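Local coordinates for sporulation-control protein spo0M (Bacillus subtilis, PDB 5CL2) that controls the expression of spo0A and is required for cells to pass the morphological stage 0 of sporulation, at residues Val202-Arg205 with Gly211-Glu214; Phe159-Pro164 with Ile188-Glu193. All coordinates share one frame; numbering follows the deposited sequence.

Contact 1. Residues Val202-Arg205 with Gly211-Glu214; sequences VDRR and GWLE
R204 reaches from the turn after strand 195-202 to G211 and W212, and on its side of the contact it does nearly all the touching. From CB, which points at 211-214, the chain runs extended through CG to CD. The aliphatic part meets the indole first: CD lies 3.6 Å from both CZ2 and CH2 of W212. A bend at the third torsion (chi3 59°) then turns the head group onto the ring, bringing NE to 3.4 Å from W212 CZ2. Guanidinium and indole lie nearly flat on each other, with planes 14° apart and R204 CZ 3.8 Å from the centroid of the six-membered ring. At the tip, NH2 donates a hydrogen bond of 2.8 Å to G211 O; the oxygen lies close to the guanidinium plane, but the donor stands well above the carbonyl plane. E168 secures both stacked groups from one carboxylate, forming a salt bridge with R204 NE and accepting a hydrogen bond from W212 NE1. The head group thus uses its edge for the bond to G211 and a face for the ring. This is a buried arginine-tryptophan cation-pi stack, pinning together two parts of the long connection between antiparallel strands 195-202 and 224-229.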
loop_
_atom_site.group_PDB
_atom_site.type_symbol
_atom_site.label_atom_id
_atom_site.label_comp_id
_atom_site.label_asym_id
_atom_site.label_seq_id
_atom_site.Cartn_x
_atom_site.Cartn_y
_atom_site.Cartn_z
ATOM N N VAL A 202 5.300 15.331 17.099
ATOM C CA VAL A 202 5.778 16.665 17.436
ATOM C C VAL A 202 7.289 16.655 17.537
ATOM O O VAL A 202 7.888 15.615 17.814
ATOM C CB VAL A 202 5.192 17.203 18.779
ATOM C CG1 VAL A 202 3.657 17.110 18.778
ATOM C CG2 VAL A 202 5.768 16.449 19.948
ATOM N N ASP A 203 7.894 17.810 17.264
ATOM C CA ASP A 203 9.317 18.047 17.524
ATOM C C ASP A 203 10.247 17.093 16.770
ATOM O O ASP A 203 11.360 16.833 17.223
ATOM C CB ASP A 203 9.630 17.957 19.043
ATOM C CG ASP A 203 9.035 19.121 19.862
ATOM O OD1 ASP A 203 8.700 20.179 19.274
ATOM O OD2 ASP A 203 8.956 18.995 21.116
ATOM N N ARG A 204 9.834 16.629 15.589
ATOM C CA ARG A 204 10.715 15.799 14.758
ATOM C C ARG A 204 11.955 16.574 14.307
ATOM O O ARG A 204 13.068 16.029 14.328
ATOM C CB ARG A 204 9.944 15.239 13.552
ATOM C CG ARG A 204 9.178 13.945 13.898
ATOM C CD ARG A 204 8.281 13.469 12.751
ATOM N NE ARG A 204 9.010 13.204 11.509
ATOM C CZ ARG A 204 9.723 12.106 11.288
ATOM N NH1 ARG A 204 9.818 11.166 12.222
ATOM N NH2 ARG A 204 10.341 11.950 10.133
ATOM N N ARG A 205 11.792 17.845 13.944
ATOM C CA ARG A 205 12.958 18.624 13.530
ATOM C C ARG A 205 13.855 18.882 14.714
ATOM O O ARG A 205 15.067 18.735 14.593
ATOM C CB ARG A 205 12.585 19.981 12.903
ATOM C CG ARG A 205 11.739 19.905 11.652
ATOM C CD ARG A 205 12.134 18.704 10.809
ATOM N NE ARG A 205 10.940 18.202 10.150
ATOM C CZ ARG A 205 10.694 16.914 9.955
ATOM N NH1 ARG A 205 11.553 15.986 10.364
ATOM N NH2 ARG A 205 9.574 16.560 9.365
ATOM N N GLY A 211 12.308 11.049 7.850
ATOM C CA GLY A 211 11.781 9.777 7.393
ATOM C C GLY A 211 11.131 9.004 8.521
ATOM O O GLY A 211 11.313 9.343 9.690
ATOM N N TRP A 212 10.393 7.951 8.176
ATOM C CA TRP A 212 9.642 7.193 9.165
ATOM C C TRP A 212 10.102 5.744 9.197
ATOM O O TRP A 212 9.800 4.965 8.274
ATOM C CB TRP A 212 8.158 7.305 8.842
ATOM C CG TRP A 212 7.740 8.743 8.860
ATOM C CD1 TRP A 212 7.989 9.687 7.898
ATOM C CD2 TRP A 212 7.050 9.437 9.907
ATOM N NE1 TRP A 212 7.480 10.906 8.266
ATOM C CE2 TRP A 212 6.883 10.772 9.523
ATOM C CE3 TRP A 212 6.525 9.034 11.150
ATOM C CZ2 TRP A 212 6.242 11.725 10.295
ATOM C CZ3 TRP A 212 5.874 9.972 11.929
ATOM C CH2 TRP A 212 5.739 11.300 11.504
ATOM N N LEU A 213 10.812 5.385 10.275
ATOM C CA LEU A 213 11.544 4.119 10.344
ATOM C C LEU A 213 11.314 3.365 11.650
ATOM O O LEU A 213 11.033 3.964 12.694
ATOM C CB LEU A 213 13.047 4.351 10.169
ATOM C CG LEU A 213 13.547 5.399 9.170
ATOM C CD1 LEU A 213 15.034 5.635 9.380
ATOM C CD2 LEU A 213 13.243 5.002 7.741
ATOM N N GLU A 214 11.458 2.045 11.577
ATOM C CA GLU A 214 11.275 1.154 12.713
ATOM C C GLU A 214 12.037 1.599 13.963
ATOM O O GLU A 214 11.479 1.628 15.054
ATOM C CB GLU A 214 11.728 -0.252 12.330
ATOM C CG GLU A 214 10.626 -1.270 12.234
ATOM C CD GLU A 214 11.137 -2.593 11.689
ATOM O OE1 GLU A 214 12.376 -2.782 11.692
ATOM O OE2 GLU A 214 10.309 -3.427 11.242
#

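Contact 2. Residues Phe159-Pro164 with Ile188-Glu193; sequences FQRRLP and IFLLDE
The guanidinium of R161 presents one face to L190, whose CD1 sits over the centre of the group, 3.8 Å from R161 CZ. The leucine covers more than that one atom: L190 CD2 lies 3.8 Å from R161 NE, and L190 CB comes equally close to R161 NH2, so the isobutyl group from CB to both methyls lies along much of the planar head. The second flat group, the F159 ring, is met by I188 at an oblique angle. I188 CD1 approaches CE2 of F159 to 3.7 Å and CZ to 4.1 Å, the two side chains arriving from opposite directions.

Bends at the second and third torsions of R161 (chi2 -68°, chi3 -66°) fold its chain and lay the guanidinium over L190. I188 and L190, alternate residues of strand 185-191, point to the same side of the sheet, and each takes one partner from the 159-164 loop. The next two strands of the sheet also contribute: I199 of strand 195-202 packs against both F159 and I188, while R225 of strand 224-229 touches F159, R161 and L190. The 159-164 loop also lies at the dimer interface: R161 NH1 is near R161 NH2 of the second subunit, a probably unfavourable approach of like charges, and Q160 OE1 accepts a hydrogen bond from L95 N of that subunit.

The pairing across the two segments is thus dispersive rather than polar. D192 forms a salt bridge with R227 through OD1, and its OD2 is 6.6 Å from R161 NH2, so the two charges are not in contact. Between these segments R161 and L190 meet by van der Waals contact, with the flat, weakly hydrated face of the guanidinium against leucine.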
loop_
_atom_site.group_PDB
_atom_site.type_symbol
_atom_site.label_atom_id
_atom_site.label_comp_id
_atom_site.label_asym_id
_atom_site.label_seq_id
_atom_site.Cartn_x
_atom_site.Cartn_y
_atom_site.Cartn_z
ATOM N N PHE A 159 5.478 2.590 7.766
ATOM C CA PHE A 159 4.023 2.512 7.590
ATOM C C PHE A 159 3.582 1.466 6.561
ATOM O O PHE A 159 2.388 1.150 6.448
ATOM C CB PHE A 159 3.480 3.874 7.190
ATOM C CG PHE A 159 3.659 4.923 8.247
ATOM C CD1 PHE A 159 3.037 4.794 9.476
ATOM C CD2 PHE A 159 4.469 6.018 8.026
ATOM C CE1 PHE A 159 3.217 5.751 10.460
ATOM C CE2 PHE A 159 4.629 6.982 8.993
ATOM C CZ PHE A 159 4.008 6.845 10.222
ATOM N N GLN A 160 4.545 0.916 5.824
ATOM C CA GLN A 160 4.253 -0.153 4.862
ATOM C C GLN A 160 3.057 0.148 3.942
ATOM O O GLN A 160 2.192 -0.705 3.741
ATOM C CB GLN A 160 4.011 -1.482 5.602
ATOM C CG GLN A 160 5.246 -1.968 6.416
ATOM C CD GLN A 160 5.095 -3.368 7.005
ATOM O OE1 GLN A 160 4.348 -4.217 6.486
ATOM N NE2 GLN A 160 5.834 -3.626 8.094
ATOM N N ARG A 161 3.018 1.357 3.388
ATOM C CA ARG A 161 1.935 1.750 2.485
ATOM C C ARG A 161 2.189 1.251 1.046
ATOM O O ARG A 161 3.230 0.646 0.744
ATOM C CB ARG A 161 1.779 3.272 2.460
ATOM C CG ARG A 161 1.912 3.935 3.811
ATOM C CD ARG A 161 0.750 3.550 4.657
ATOM N NE ARG A 161 -0.486 4.094 4.109
ATOM C CZ ARG A 161 -1.692 3.707 4.509
ATOM N NH1 ARG A 161 -1.795 2.768 5.431
ATOM N NH2 ARG A 161 -2.787 4.241 3.978
ATOM N N ARG A 162 1.246 1.553 0.161
ATOM C CA ARG A 162 1.383 1.214 -1.245
ATOM C C ARG A 162 2.639 1.876 -1.813
ATOM O O ARG A 162 3.473 1.214 -2.441
ATOM C CB ARG A 162 0.139 1.653 -2.008
ATOM C CG ARG A 162 0.087 1.099 -3.419
ATOM C CD ARG A 162 -1.089 1.638 -4.221
ATOM N NE ARG A 162 -0.967 3.062 -4.543
ATOM C CZ ARG A 162 -0.445 3.533 -5.674
ATOM N NH1 ARG A 162 0.057 2.692 -6.562
ATOM N NH2 ARG A 162 -0.388 4.845 -5.897
ATOM N N LEU A 163 2.808 3.166 -1.535
ATOM C CA LEU A 163 4.010 3.896 -1.942
ATOM C C LEU A 163 5.077 3.847 -0.830
ATOM O O LEU A 163 4.756 3.696 0.330
ATOM C CB LEU A 163 3.640 5.335 -2.268
ATOM C CG LEU A 163 2.565 5.407 -3.345
ATOM C CD1 LEU A 163 2.138 6.863 -3.554
ATOM C CD2 LEU A 163 3.123 4.796 -4.657
ATOM N N PRO A 164 6.353 3.950 -1.204
ATOM C CA PRO A 164 7.499 3.946 -0.289
ATOM C C PRO A 164 7.624 5.201 0.574
ATOM O O PRO A 164 8.446 5.227 1.502
ATOM C CB PRO A 164 8.695 3.819 -1.233
ATOM C CG PRO A 164 8.175 4.378 -2.588
ATOM C CD PRO A 164 6.753 3.925 -2.625
ATOM N N ILE A 188 0.642 13.587 8.910
ATOM C CA ILE A 188 0.564 12.796 7.700
ATOM C C ILE A 188 -0.896 12.485 7.413
ATOM O O ILE A 188 -1.613 11.988 8.285
ATOM C CB ILE A 188 1.349 11.482 7.818
ATOM C CG1 ILE A 188 2.835 11.756 7.970
ATOM C CG2 ILE A 188 1.109 10.584 6.584
ATOM C CD1 ILE A 188 3.578 10.550 8.520
ATOM N N PHE A 189 -1.339 12.791 6.202
ATOM C CA PHE A 189 -2.685 12.427 5.776
ATOM C C PHE A 189 -2.671 11.156 4.939
ATOM O O PHE A 189 -1.945 11.067 3.942
ATOM C CB PHE A 189 -3.300 13.544 4.962
ATOM C CG PHE A 189 -3.346 14.832 5.674
ATOM C CD1 PHE A 189 -4.346 15.093 6.582
ATOM C CD2 PHE A 189 -2.372 15.773 5.471
ATOM C CE1 PHE A 189 -4.397 16.275 7.240
ATOM C CE2 PHE A 189 -2.409 16.964 6.148
ATOM C CZ PHE A 189 -3.433 17.210 7.040
ATOM N N LEU A 190 -3.472 10.183 5.339
ATOM C CA LEU A 190 -3.720 9.009 4.521
ATOM C C LEU A 190 -5.175 9.046 4.071
ATOM O O LEU A 190 -6.094 8.755 4.843
ATOM C CB LEU A 190 -3.425 7.736 5.312
ATOM C CG LEU A 190 -2.085 7.748 6.053
ATOM C CD1 LEU A 190 -1.968 6.554 6.993
ATOM C CD2 LEU A 190 -0.958 7.740 5.037
ATOM N N LEU A 191 -5.367 9.395 2.807
ATOM C CA LEU A 191 -6.683 9.641 2.267
ATOM C C LEU A 191 -7.226 8.382 1.636
ATOM O O LEU A 191 -6.535 7.730 0.858
ATOM C CB LEU A 191 -6.622 10.764 1.246
ATOM C CG LEU A 191 -7.944 11.113 0.585
ATOM C CD1 LEU A 191 -8.866 11.694 1.629
ATOM C CD2 LEU A 191 -7.699 12.096 -0.528
ATOM N N ASP A 192 -8.456 8.031 1.985
ATOM C CA ASP A 192 -9.165 6.951 1.317
ATOM C C ASP A 192 -10.562 7.443 0.949
ATOM O O ASP A 192 -10.871 8.634 1.111
ATOM C CB ASP A 192 -9.188 5.679 2.180
ATOM C CG ASP A 192 -9.801 5.905 3.573
ATOM O OD1 ASP A 192 -11.039 5.820 3.704
ATOM O OD2 ASP A 192 -9.032 6.169 4.534
ATOM N N GLU A 193 -11.375 6.543 0.400
ATOM C CA GLU A 193 -12.688 6.892 -0.144
ATOM C C GLU A 193 -13.723 7.283 0.926
ATOM O O GLU A 193 -14.613 8.097 0.680
ATOM C CB GLU A 193 -13.230 5.714 -0.971
ATOM C CG GLU A 193 -12.359 5.276 -2.166
ATOM C CD GLU A 193 -12.545 6.151 -3.397
ATOM O OE1 GLU A 193 -13.271 7.166 -3.299
ATOM O OE2 GLU A 193 -11.989 5.807 -4.473
#

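Along the chain contact 2 is complete before contact 1 begins, and their centres are about 16 Å apart. Both involve connections of the five-stranded antiparallel sheet 146-155, 165-173, 185-191, 195-202 and 224-229. Contact 2 sets the connection between the first two strands against the third; contact 1 lies within the connection between the last two. They meet at W212, whose CZ2 is 3.4 Å from I188 CD1 and whose CE3 is 3.5 Å from F159 CZ. Arginine stacking and apolar packing thereby join through one indole, linking two connecting loops to the central strand. The 159-164 loop also reaches the second subunit, so this end of the cluster lies at the dimer interface.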